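Secreted protein (Kutzneria albida DSM 43870, PDB 5M6Q) is a microbial transglutaminase that probably cross-links proteins by joining glutamine side chains to amines, such as those of lysine. Local coordinates at residues A75-L80 with F178-N183; P137-S140 with T146-R149; Y148-D151 with Q156-M159; N183-A188 with Q215-A220; H187-E192 with V196-T201. All blocks are in the same frame, centred on the assembly; numbering follows the deposited sequence.

Interaction 1. Residues A75-L80 with F178-N183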
# COMPACT_ATOMS: atom_id res chain seq x y z
N ALA A 75 2.60 -7.41 -11.30
CA ALA A 75 2.78 -8.81 -11.67
C ALA A 75 2.57 -9.72 -10.46
O ALA A 75 2.02 -10.81 -10.55
CB ALA A 75 4.16 -9.05 -12.28
N VAL A 76 3.01 -9.24 -9.31
CA VAL A 76 2.91 -10.01 -8.08
C VAL A 76 1.45 -10.05 -7.64
O VAL A 76 0.94 -11.08 -7.21
CB VAL A 76 3.86 -9.44 -7.01
CG1 VAL A 76 3.52 -10.00 -5.63
CG2 VAL A 76 5.32 -9.77 -7.40
N GLN A 77 0.76 -8.92 -7.80
CA GLN A 77 -0.67 -8.86 -7.54
C GLN A 77 -1.43 -9.88 -8.38
O GLN A 77 -2.24 -10.64 -7.86
CB GLN A 77 -1.21 -7.45 -7.82
CG GLN A 77 -2.71 -7.29 -7.55
CD GLN A 77 -3.26 -5.97 -8.07
OE1 GLN A 77 -2.82 -5.46 -9.11
NE2 GLN A 77 -4.22 -5.41 -7.34
N ALA A 78 -1.16 -9.90 -9.68
CA ALA A 78 -1.88 -10.84 -10.55
C ALA A 78 -1.56 -12.29 -10.17
O ALA A 78 -2.45 -13.13 -10.15
CB ALA A 78 -1.56 -10.59 -12.01
N ALA A 79 -0.31 -12.56 -9.84
CA ALA A 79 0.08 -13.92 -9.48
C ALA A 79 -0.65 -14.37 -8.21
O ALA A 79 -1.19 -15.48 -8.15
CB ALA A 79 1.59 -14.01 -9.31
N LEU A 80 -0.67 -13.51 -7.20
CA LEU A 80 -1.34 -13.82 -5.94
C LEU A 80 -2.85 -13.96 -6.09
O LEU A 80 -3.45 -14.86 -5.51
CB LEU A 80 -1.03 -12.77 -4.89
CG LEU A 80 0.39 -12.77 -4.35
CD1 LEU A 80 0.57 -11.54 -3.49
CD2 LEU A 80 0.69 -14.04 -3.55
N PHE A 178 -3.63 2.42 -4.27
CA PHE A 178 -3.80 2.31 -5.72
C PHE A 178 -5.24 1.99 -6.10
O PHE A 178 -5.70 0.87 -5.90
CB PHE A 178 -2.88 1.24 -6.31
CG PHE A 178 -2.73 1.31 -7.80
CD1 PHE A 178 -3.20 2.41 -8.52
CD2 PHE A 178 -2.08 0.28 -8.48
CE1 PHE A 178 -3.05 2.48 -9.90
CE2 PHE A 178 -1.92 0.34 -9.87
CZ PHE A 178 -2.40 1.45 -10.58
N ASP A 179 -5.94 2.97 -6.66
CA ASP A 179 -7.30 2.77 -7.14
C ASP A 179 -7.19 2.38 -8.61
O ASP A 179 -6.96 3.22 -9.47
CB ASP A 179 -8.12 4.04 -6.95
CG ASP A 179 -9.52 3.99 -7.59
OD1 ASP A 179 -9.83 3.13 -8.45
OD2 ASP A 179 -10.34 4.87 -7.24
N GLN A 180 -7.36 1.09 -8.88
CA GLN A 180 -7.13 0.58 -10.22
C GLN A 180 -8.37 0.68 -11.11
O GLN A 180 -8.34 0.28 -12.26
CB GLN A 180 -6.61 -0.85 -10.14
CG GLN A 180 -5.20 -0.88 -9.54
CD GLN A 180 -4.70 -2.27 -9.19
OE1 GLN A 180 -4.98 -2.78 -8.11
NE2 GLN A 180 -3.89 -2.85 -10.07
N ASP A 181 -9.46 1.23 -10.58
CA ASP A 181 -10.60 1.56 -11.42
C ASP A 181 -10.28 2.82 -12.23
O ASP A 181 -10.54 2.88 -13.44
CB ASP A 181 -11.87 1.78 -10.60
CG ASP A 181 -12.36 0.51 -9.94
OD1 ASP A 181 -12.12 -0.58 -10.49
OD2 ASP A 181 -13.00 0.62 -8.87
N THR A 182 -9.71 3.82 -11.56
CA THR A 182 -9.46 5.10 -12.21
C THR A 182 -7.99 5.39 -12.41
O THR A 182 -7.65 6.44 -12.94
CB THR A 182 -10.06 6.27 -11.41
OG1 THR A 182 -9.50 6.30 -10.09
CG2 THR A 182 -11.57 6.15 -11.33
N ASN A 183 -7.12 4.48 -11.98
CA ASN A 183 -5.68 4.69 -12.10
C ASN A 183 -5.25 5.93 -11.32
O ASN A 183 -4.46 6.73 -11.82
CB ASN A 183 -5.27 4.81 -13.57
CG ASN A 183 -3.80 4.63 -13.77
OD1 ASN A 183 -3.18 3.75 -13.15
ND2 ASN A 183 -3.20 5.45 -14.64
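Q77 and Q180 join their side-chain amides in a closed pair of hydrogen bonds, tying helix 70-84 to the loop that follows strand 174-179. Along the helix, V76 points into the protein and packs on V219 of strand 214-223. Q77 comes next and carries the whole contact. Its CG is anti to the backbone N (chi1 -179°) and the chain stays extended beyond it, carrying the amide far enough to bridge backbones whose nearest CA atoms, those of Q77 and F178, are 11.7 Å apart. Q180 arrives from the opposite direction, and the two amide planes lie only 10° apart. Q77 NE2 gives a nearly straight bond to Q180 OE1 at 2.8 Å, and Q180 NE2 returns one to Q77 OE1 at 3.0 Å. Each oxygen accepts in its carbonyl plane, on a lone pair, and this double grip fixes which way round both amides sit. The nitrogen of Q77 has a second partner in the carbonyl oxygen of A124 on strand 122-131. One helical turn on from V76, L80 again faces the sheet, against V219 and F221. On the partner side D179 OD1 accepts D181 N at 2.9 Å, an Asx turn, and also T182 N at 3.2 Å, which makes it an Asx motif. Q180 itself rests on an aromatic floor, its CG lying 3.4 Å above the plane of the F178 ring, over the centre.

Interaction 2. Residues P137-S140 with T146-R149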
# COMPACT_ATOMS: atom_id res chain seq x y z
N PRO A 137 20.25 6.89 12.35
CA PRO A 137 21.17 8.02 12.18
C PRO A 137 22.64 7.57 12.29
O PRO A 137 23.52 8.29 11.84
CB PRO A 137 20.77 8.97 13.30
CG PRO A 137 20.03 8.14 14.29
CD PRO A 137 19.39 7.03 13.54
N ASP A 138 22.87 6.39 12.86
CA ASP A 138 24.20 5.82 12.96
C ASP A 138 24.72 5.25 11.64
O ASP A 138 25.93 5.11 11.45
CB ASP A 138 24.24 4.72 14.03
CG ASP A 138 24.12 5.26 15.45
OD1 ASP A 138 24.54 6.42 15.68
OD2 ASP A 138 23.61 4.52 16.32
N TRP A 139 23.81 4.89 10.73
CA TRP A 139 24.22 4.35 9.43
C TRP A 139 25.12 5.35 8.71
O TRP A 139 24.93 6.56 8.82
CB TRP A 139 23.02 4.03 8.54
CG TRP A 139 22.16 2.91 8.99
CD1 TRP A 139 22.36 2.08 10.06
CD2 TRP A 139 20.96 2.47 8.36
NE1 TRP A 139 21.35 1.16 10.14
CE2 TRP A 139 20.48 1.37 9.10
CE3 TRP A 139 20.24 2.89 7.23
CZ2 TRP A 139 19.31 0.69 8.75
CZ3 TRP A 139 19.08 2.22 6.89
CH2 TRP A 139 18.63 1.13 7.65
N SER A 140 26.10 4.84 7.98
CA SER A 140 26.85 5.66 7.05
C SER A 140 25.92 6.05 5.91
O SER A 140 24.86 5.44 5.71
CB SER A 140 28.05 4.91 6.51
OG SER A 140 27.61 3.82 5.72
N THR A 146 21.98 2.38 0.09
CA THR A 146 21.94 1.10 -0.60
C THR A 146 21.01 0.10 0.08
O THR A 146 20.69 -0.92 -0.51
CB THR A 146 23.33 0.45 -0.70
OG1 THR A 146 23.82 0.19 0.62
CG2 THR A 146 24.30 1.36 -1.43
N THR A 147 20.58 0.39 1.30
CA THR A 147 19.78 -0.57 2.06
C THR A 147 18.46 -0.88 1.35
O THR A 147 18.01 -2.02 1.35
CB THR A 147 19.50 -0.08 3.50
OG1 THR A 147 20.72 -0.09 4.26
CG2 THR A 147 18.48 -0.97 4.21
N TYR A 148 17.85 0.11 0.71
CA TYR A 148 16.53 -0.13 0.14
C TYR A 148 16.58 -0.24 -1.38
O TYR A 148 15.59 -0.01 -2.06
CB TYR A 148 15.55 0.96 0.59
CG TYR A 148 15.45 0.99 2.09
CD1 TYR A 148 14.82 -0.05 2.77
CD2 TYR A 148 16.03 2.01 2.83
CE1 TYR A 148 14.74 -0.05 4.14
CE2 TYR A 148 15.96 2.02 4.20
CZ TYR A 148 15.32 0.99 4.85
OH TYR A 148 15.26 0.98 6.23
N ARG A 149 17.74 -0.64 -1.90
CA ARG A 149 17.83 -0.85 -3.34
C ARG A 149 17.10 -2.13 -3.73
O ARG A 149 17.21 -3.15 -3.05
CB ARG A 149 19.29 -0.90 -3.80
CG ARG A 149 20.06 0.41 -3.55
CD ARG A 149 19.97 1.47 -4.69
NE ARG A 149 18.60 1.90 -5.03
CZ ARG A 149 17.83 2.64 -4.25
NH1 ARG A 149 18.27 3.04 -3.06
NH2 ARG A 149 16.61 2.98 -4.64
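W139 packs its indole against T147 and Y148 in a small, buried van der Waals contact, with no hydrogen bond across it, that bridges the residues flanking the two ends of helix 141-146. W139 lies just before the helix; the other two residues belong to a type I beta turn, T146 to R149, at its far end, with R149 N bonded to T146 O at 3.3 Å. The outer corner of the benzo ring does all the touching. T147 crosses the indole at about a right angle and sets its OG1 over one face, 3.9 Å from W139 CZ3. Its methyl CG2 lies 4.0 Å from W139 CH2. A chi1 of -69° sets OG1 beside its own backbone N, and from there it is hydrogen-bonded to the carbonyl oxygen of R143, one turn back. Y148 meets the indole at its edge instead, with Y148 OH 3.7 Å from W139 CH2 and Y148 CE2 4.1 Å from W139 CZ3. The tyrosine hydroxyl is hydrogen-bonded to T161 OG1; against the indole it only packs. T147 CG2 also sits over the centre of the Y148 ring, so the threonine touches both aromatics. Replacing W139 by an alanine is likely to open a gap beside T147 and the Y148 hydroxyl and to take from R143 its cation-pi partner. S140 OG caps the start of helix 141-146 through R143 N, while the Y148 ring meets F131 of strand 122-131 edge-to-face, joining the helix and its flanking loops to the sheet.

Interaction 3. Residues Y148-D151 with Q156-M159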
# COMPACT_ATOMS: atom_id res chain seq x y z
N TYR A 148 17.85 0.11 0.71
CA TYR A 148 16.53 -0.13 0.14
C TYR A 148 16.58 -0.24 -1.38
O TYR A 148 15.59 -0.01 -2.06
CB TYR A 148 15.55 0.96 0.59
CG TYR A 148 15.45 0.99 2.09
CD1 TYR A 148 14.82 -0.05 2.77
CD2 TYR A 148 16.03 2.01 2.83
CE1 TYR A 148 14.74 -0.05 4.14
CE2 TYR A 148 15.96 2.02 4.20
CZ TYR A 148 15.32 0.99 4.85
OH TYR A 148 15.26 0.98 6.23
N ARG A 149 17.74 -0.64 -1.90
CA ARG A 149 17.83 -0.85 -3.34
C ARG A 149 17.10 -2.13 -3.73
O ARG A 149 17.21 -3.15 -3.05
CB ARG A 149 19.29 -0.90 -3.80
CG ARG A 149 20.06 0.41 -3.55
CD ARG A 149 19.97 1.47 -4.69
NE ARG A 149 18.60 1.90 -5.03
CZ ARG A 149 17.83 2.64 -4.25
NH1 ARG A 149 18.27 3.04 -3.06
NH2 ARG A 149 16.61 2.98 -4.64
N PRO A 150 16.34 -2.07 -4.83
CA PRO A 150 15.61 -3.26 -5.28
C PRO A 150 16.56 -4.35 -5.74
O PRO A 150 17.60 -4.08 -6.33
CB PRO A 150 14.75 -2.74 -6.44
CG PRO A 150 14.78 -1.22 -6.32
CD PRO A 150 16.13 -0.92 -5.73
N ASP A 151 16.22 -5.59 -5.41
CA ASP A 151 16.91 -6.75 -5.94
C ASP A 151 17.01 -6.63 -7.46
O ASP A 151 16.00 -6.47 -8.14
CB ASP A 151 16.16 -8.02 -5.54
CG ASP A 151 16.92 -9.29 -5.85
OD1 ASP A 151 17.03 -9.64 -7.05
OD2 ASP A 151 17.40 -9.93 -4.90
N GLN A 156 12.59 -6.76 -5.65
CA GLN A 156 12.04 -6.69 -4.29
C GLN A 156 12.91 -5.83 -3.38
O GLN A 156 14.13 -5.87 -3.43
CB GLN A 156 11.88 -8.09 -3.66
CG GLN A 156 11.20 -8.06 -2.28
CD GLN A 156 10.73 -9.45 -1.83
OE1 GLN A 156 11.17 -10.46 -2.36
NE2 GLN A 156 9.83 -9.49 -0.85
N VAL A 157 12.25 -5.02 -2.56
CA VAL A 157 12.97 -4.16 -1.65
C VAL A 157 12.87 -4.75 -0.25
O VAL A 157 11.78 -5.06 0.22
CB VAL A 157 12.43 -2.73 -1.69
CG1 VAL A 157 13.00 -1.91 -0.53
CG2 VAL A 157 12.75 -2.09 -3.02
N ASP A 158 14.02 -4.93 0.39
CA ASP A 158 14.06 -5.45 1.74
C ASP A 158 13.65 -4.34 2.71
O ASP A 158 14.38 -3.38 2.89
CB ASP A 158 15.46 -5.95 2.07
CG ASP A 158 15.51 -6.76 3.38
OD1 ASP A 158 14.55 -6.71 4.17
OD2 ASP A 158 16.52 -7.46 3.61
N MET A 159 12.50 -4.50 3.36
CA MET A 159 12.01 -3.48 4.28
C MET A 159 12.20 -3.82 5.75
O MET A 159 11.72 -3.11 6.63
CB MET A 159 10.53 -3.19 4.02
CG MET A 159 10.23 -2.53 2.67
SD MET A 159 10.93 -0.88 2.47
CE MET A 159 10.02 0.13 3.67
O HOH W 1 16.54 -3.66 -0.55
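Q156 O accepts the backbone N of D151 at 2.9 Å in a nearly straight bond, and P150 CA adds a longer C-H contact to the same oxygen at 3.5 Å. The side chain of Q156 leads away, to the carbonyl oxygen of K107. V157 is the apolar wedge. With CG1 anti to its backbone N (chi1 169°), its methyls straddle Y148 O: CG1 lies 4.0 Å from Y148 CB, while CG2 lies 4.0 Å from P150 CG, the proline ring running alongside it. Here the chain has doubled back within the long connection from helix 141-146 to strand 174-179, its two arms running in nearly opposite directions, and the backbone of V157 bonds on to S66 of edge strand 66-67. At D158 a water takes over from direct pairing, accepting from D158 N at 3.0 Å and donating to R149 O at 2.6 Å. The carbonyl oxygen of D158 meets the Y148 ring at its edge, 3.4 Å from CD1. M159 starts out pointing away, but bends at chi2 and chi3 and brings its sulfur back in an oblique Met-aromatic contact, SD lying 4.9 Å from the centroid of the Y148 ring.

Interaction 4. Residues N183-A188 with Q215-A220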
# COMPACT_ATOMS: atom_id res chain seq x y z
N ASN A 183 -7.12 4.48 -11.98
CA ASN A 183 -5.68 4.69 -12.10
C ASN A 183 -5.25 5.93 -11.32
O ASN A 183 -4.46 6.73 -11.82
CB ASN A 183 -5.27 4.81 -13.57
CG ASN A 183 -3.80 4.63 -13.77
OD1 ASN A 183 -3.18 3.75 -13.15
ND2 ASN A 183 -3.20 5.45 -14.64
N THR A 184 -5.76 6.09 -10.11
CA THR A 184 -5.33 7.19 -9.24
C THR A 184 -4.82 6.65 -7.91
O THR A 184 -5.03 5.49 -7.57
CB THR A 184 -6.46 8.20 -8.95
OG1 THR A 184 -7.60 7.51 -8.43
CG2 THR A 184 -6.85 8.94 -10.23
N TRP A 185 -4.17 7.54 -7.17
CA TRP A 185 -3.49 7.20 -5.95
C TRP A 185 -4.08 8.04 -4.82
O TRP A 185 -4.08 9.27 -4.89
CB TRP A 185 -1.98 7.41 -6.12
CG TRP A 185 -1.47 6.42 -7.10
CD1 TRP A 185 -1.54 6.49 -8.46
CD2 TRP A 185 -0.89 5.14 -6.79
NE1 TRP A 185 -1.01 5.35 -9.02
CE2 TRP A 185 -0.60 4.51 -8.02
CE3 TRP A 185 -0.56 4.48 -5.60
CZ2 TRP A 185 -0.00 3.24 -8.10
CZ3 TRP A 185 0.03 3.23 -5.68
CH2 TRP A 185 0.31 2.62 -6.91
N TRP A 186 -4.62 7.37 -3.81
CA TRP A 186 -5.33 8.04 -2.73
C TRP A 186 -4.45 8.20 -1.51
O TRP A 186 -3.93 7.22 -0.98
CB TRP A 186 -6.59 7.26 -2.38
CG TRP A 186 -7.59 7.30 -3.49
CD1 TRP A 186 -7.57 6.57 -4.64
CD2 TRP A 186 -8.75 8.15 -3.57
NE1 TRP A 186 -8.65 6.91 -5.43
CE2 TRP A 186 -9.39 7.87 -4.79
CE3 TRP A 186 -9.29 9.13 -2.73
CZ2 TRP A 186 -10.56 8.52 -5.19
CZ3 TRP A 186 -10.46 9.77 -3.13
CH2 TRP A 186 -11.08 9.46 -4.34
N HIS A 187 -4.27 9.43 -1.09
CA HIS A 187 -3.44 9.68 0.07
C HIS A 187 -4.05 10.84 0.85
O HIS A 187 -5.22 11.14 0.69
CB HIS A 187 -1.97 9.94 -0.31
CG HIS A 187 -1.75 10.99 -1.37
ND1 HIS A 187 -0.79 11.97 -1.24
CD2 HIS A 187 -2.31 11.17 -2.58
CE1 HIS A 187 -0.79 12.73 -2.32
NE2 HIS A 187 -1.70 12.27 -3.15
N ALA A 188 -3.27 11.46 1.72
CA ALA A 188 -3.79 12.53 2.57
C ALA A 188 -2.62 13.37 3.07
O ALA A 188 -1.46 13.01 2.86
CB ALA A 188 -4.62 11.96 3.76
N GLN A 215 10.81 5.25 -2.64
CA GLN A 215 9.43 4.92 -2.93
C GLN A 215 9.36 3.45 -3.30
O GLN A 215 10.18 2.98 -4.10
CB GLN A 215 8.86 5.80 -4.05
CG GLN A 215 7.41 5.48 -4.38
CD GLN A 215 6.77 6.55 -5.26
OE1 GLN A 215 7.38 7.57 -5.54
NE2 GLN A 215 5.54 6.31 -5.70
N VAL A 216 8.42 2.73 -2.71
CA VAL A 216 8.18 1.33 -3.03
C VAL A 216 6.72 1.12 -3.42
O VAL A 216 5.85 1.90 -3.07
CB VAL A 216 8.54 0.39 -1.85
CG1 VAL A 216 10.03 0.45 -1.53
CG2 VAL A 216 7.71 0.73 -0.63
N PHE A 217 6.47 0.03 -4.14
CA PHE A 217 5.13 -0.37 -4.48
C PHE A 217 4.91 -1.73 -3.83
O PHE A 217 5.66 -2.67 -4.07
CB PHE A 217 4.95 -0.42 -6.00
CG PHE A 217 5.14 0.92 -6.64
CD1 PHE A 217 4.05 1.76 -6.83
CD2 PHE A 217 6.39 1.36 -7.01
CE1 PHE A 217 4.22 2.99 -7.40
CE2 PHE A 217 6.56 2.59 -7.58
CZ PHE A 217 5.48 3.41 -7.77
N THR A 218 3.86 -1.80 -3.03
CA THR A 218 3.70 -2.87 -2.07
C THR A 218 2.42 -3.61 -2.33
O THR A 218 1.38 -3.01 -2.62
CB THR A 218 3.71 -2.32 -0.63
OG1 THR A 218 4.96 -1.65 -0.41
CG2 THR A 218 3.54 -3.44 0.41
N VAL A 219 2.50 -4.93 -2.26
CA VAL A 219 1.35 -5.78 -2.46
C VAL A 219 0.95 -6.34 -1.12
O VAL A 219 1.80 -6.82 -0.38
CB VAL A 219 1.67 -6.91 -3.46
CG1 VAL A 219 0.42 -7.74 -3.73
CG2 VAL A 219 2.24 -6.34 -4.74
N ALA A 220 -0.33 -6.28 -0.82
CA ALA A 220 -0.84 -6.82 0.44
C ALA A 220 -2.23 -7.37 0.20
O ALA A 220 -2.93 -6.95 -0.73
CB ALA A 220 -0.86 -5.75 1.54
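W185 and F217 meet ring to ring in the buried interior, an offset edge-to-face (T-shaped) aromatic pair between strands 184-188 and 214-223. These strands are not neighbours: 174-179 and 122-131 lie between them, and the nearest CA atoms, those of W185 and F217, stay 11.6 Å apart. The two long side chains bridge this distance, in similar conformations. W185 holds CG beside its own backbone N and anti to its carbonyl carbon (chi1 -67°), and F217 does the same (chi1 -63°). In each, the second torsion turns the ring roughly at right angles to the bond path from CA. W185 points toward the partner strand, whereas F217 starts out to the side and reaches the indole with the edge of its ring. The far corner of the benzo ring makes the contact: W185 CH2 is 3.8 Å from F217 CD1 and 4.0 Å from F217 CE1, and it lies in the plane of the phenyl ring, at the edge. The ring planes stand 73° apart, and the centroids of the phenyl and the six-membered indole ring are 5.8 Å apart, so the phenyl edge is turned toward the indole face but displaced from its middle. W186 points to the opposite side of the sheet, where it meets W16. On the side of the pair, the W185 indole stacks on F178 of strand 174-179, S128 of strand 122-131 touches both rings, and L70 of helix 70-84 and L202 of helix 202-205 pack against both as well.

Interaction 5. Residues H187-E192 with V196-T201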
# COMPACT_ATOMS: atom_id res chain seq x y z
N HIS A 187 -4.27 9.43 -1.09
CA HIS A 187 -3.44 9.68 0.07
C HIS A 187 -4.05 10.84 0.85
O HIS A 187 -5.22 11.14 0.69
CB HIS A 187 -1.97 9.94 -0.31
CG HIS A 187 -1.75 10.99 -1.37
ND1 HIS A 187 -0.79 11.97 -1.24
CD2 HIS A 187 -2.31 11.17 -2.58
CE1 HIS A 187 -0.79 12.73 -2.32
NE2 HIS A 187 -1.70 12.27 -3.15
N ALA A 188 -3.27 11.46 1.72
CA ALA A 188 -3.79 12.53 2.57
C ALA A 188 -2.62 13.37 3.07
O ALA A 188 -1.46 13.01 2.86
CB ALA A 188 -4.62 11.96 3.76
N ASN A 189 -2.92 14.50 3.71
CA ASN A 189 -1.85 15.39 4.14
C ASN A 189 -1.26 14.97 5.48
O ASN A 189 -0.05 14.86 5.62
CB ASN A 189 -2.32 16.85 4.18
CG ASN A 189 -3.55 17.07 5.04
OD1 ASN A 189 -4.24 16.13 5.45
ND2 ASN A 189 -3.85 18.33 5.29
N HIS A 190 -2.12 14.71 6.46
CA HIS A 190 -1.68 14.33 7.79
C HIS A 190 -2.89 13.88 8.58
O HIS A 190 -4.02 13.91 8.08
CB HIS A 190 -0.94 15.50 8.50
CG HIS A 190 -1.72 16.79 8.52
ND1 HIS A 190 -2.89 16.94 9.24
CD2 HIS A 190 -1.51 17.97 7.89
CE1 HIS A 190 -3.36 18.17 9.06
NE2 HIS A 190 -2.54 18.81 8.25
N GLU A 191 -2.66 13.46 9.82
CA GLU A 191 -3.74 13.02 10.70
C GLU A 191 -4.70 14.15 11.07
O GLU A 191 -4.35 15.33 10.98
CB GLU A 191 -3.16 12.40 11.97
CG GLU A 191 -2.35 13.37 12.85
CD GLU A 191 -1.02 13.80 12.21
OE1 GLU A 191 -0.58 13.19 11.20
OE2 GLU A 191 -0.41 14.77 12.74
N GLU A 192 -5.91 13.79 11.49
CA GLU A 192 -6.86 14.74 12.04
C GLU A 192 -6.26 15.49 13.23
O GLU A 192 -5.39 14.95 13.93
CB GLU A 192 -8.16 14.03 12.47
CG GLU A 192 -9.01 13.50 11.32
CD GLU A 192 -9.71 14.60 10.51
OE1 GLU A 192 -9.25 15.77 10.53
OE2 GLU A 192 -10.73 14.30 9.86
N VAL A 196 -6.96 16.28 4.95
CA VAL A 196 -7.56 16.37 3.63
C VAL A 196 -7.14 15.14 2.86
O VAL A 196 -5.96 14.79 2.89
CB VAL A 196 -7.11 17.65 2.86
CG1 VAL A 196 -7.73 17.68 1.47
CG2 VAL A 196 -7.43 18.90 3.67
N VAL A 197 -8.08 14.50 2.17
CA VAL A 197 -7.79 13.35 1.32
C VAL A 197 -7.44 13.81 -0.10
O VAL A 197 -8.05 14.75 -0.63
CB VAL A 197 -8.97 12.35 1.35
CG1 VAL A 197 -8.92 11.36 0.18
CG2 VAL A 197 -8.94 11.60 2.66
N TYR A 198 -6.43 13.17 -0.68
CA TYR A 198 -6.01 13.50 -2.04
C TYR A 198 -6.21 12.33 -2.98
O TYR A 198 -5.97 11.19 -2.62
CB TYR A 198 -4.53 13.90 -2.09
CG TYR A 198 -4.15 15.04 -1.22
CD1 TYR A 198 -4.88 16.24 -1.22
CD2 TYR A 198 -3.04 14.95 -0.39
CE1 TYR A 198 -4.50 17.30 -0.41
CE2 TYR A 198 -2.66 16.01 0.42
CZ TYR A 198 -3.39 17.18 0.41
OH TYR A 198 -2.99 18.21 1.21
N GLN A 199 -6.60 12.64 -4.20
CA GLN A 199 -6.70 11.65 -5.26
C GLN A 199 -5.77 12.15 -6.35
O GLN A 199 -6.07 13.15 -7.02
CB GLN A 199 -8.15 11.51 -5.74
CG GLN A 199 -8.33 10.57 -6.93
CD GLN A 199 -9.71 10.70 -7.56
OE1 GLN A 199 -10.48 11.59 -7.20
NE2 GLN A 199 -10.01 9.81 -8.50
N SER A 200 -4.62 11.49 -6.50
CA SER A 200 -3.57 12.00 -7.38
C SER A 200 -3.23 11.09 -8.55
O SER A 200 -3.46 9.88 -8.50
CB SER A 200 -2.30 12.26 -6.58
OG SER A 200 -2.54 13.23 -5.59
N THR A 201 -2.67 11.68 -9.59
CA THR A 201 -1.97 10.87 -10.57
C THR A 201 -0.74 10.28 -9.89
O THR A 201 -0.25 10.83 -8.90
CB THR A 201 -1.50 11.67 -11.78
OG1 THR A 201 -0.49 12.57 -11.35
CG2 THR A 201 -2.65 12.45 -12.44
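H187 and Y198 form an antiparallel hydrogen-bonded pair, H187 N to Y198 O at 2.9 Å and Y198 N to H187 O at 2.7 Å, and A188 with V197 follows as a non-hydrogen-bonded pair in this beta hairpin. H187 presents a ring face to Y198: CB of the tyrosine lies over one imidazole face, 3.7 Å from the centroid, a CH-pi contact. The edge of the phenol ring is also turned to the imidazole, planes 61° apart. At the imidazole's own edge, in plane, NE2 and S200 OG share a nearly straight hydrogen bond of 2.8 Å, which with the ND1 bond to D174 fixes the ring's rotation. Beyond the strand, N189 continues the pairing with its side chain. A chi1 of 55° folds CG back between its backbone N and carbonyl carbon, where OD1 takes V196 N at 2.8 Å, while N189 N reaches V196 O at 3.2 Å. A leucine in its place would probably leave V196 N and the carbonyl of R194, the partner of ND2, without their mates. Strand 196-200 lies between 184-188 and the outermost strand 13-17, which V197 meets at W16, while Y205 of helix 202-205 packs edge-to-face with H187.

In the fold
Interactions 1, 4 and 5 all reach the antiparallel sheet. Interactions 4 and 5 share strand 184-188, and interaction 1 reaches its neighbour 174-179; interaction 1 closes before the other two open from the same strand. Their chemistry changes with depth: interaction 4 is purely aromatic in the core, interaction 5 mixes backbone pairing with polar side chains in a partly buried hairpin, and interaction 1 is a polar bridge at the surface. Interaction 2 brackets helix 141-146 and interaction 3 lies in the connection after it; they share Y148, interaction 2 buried and without hydrogen bonds across it, interaction 3 combining backbone, water and packing. V157 on V216 links interaction 3 to the strand of interaction 4.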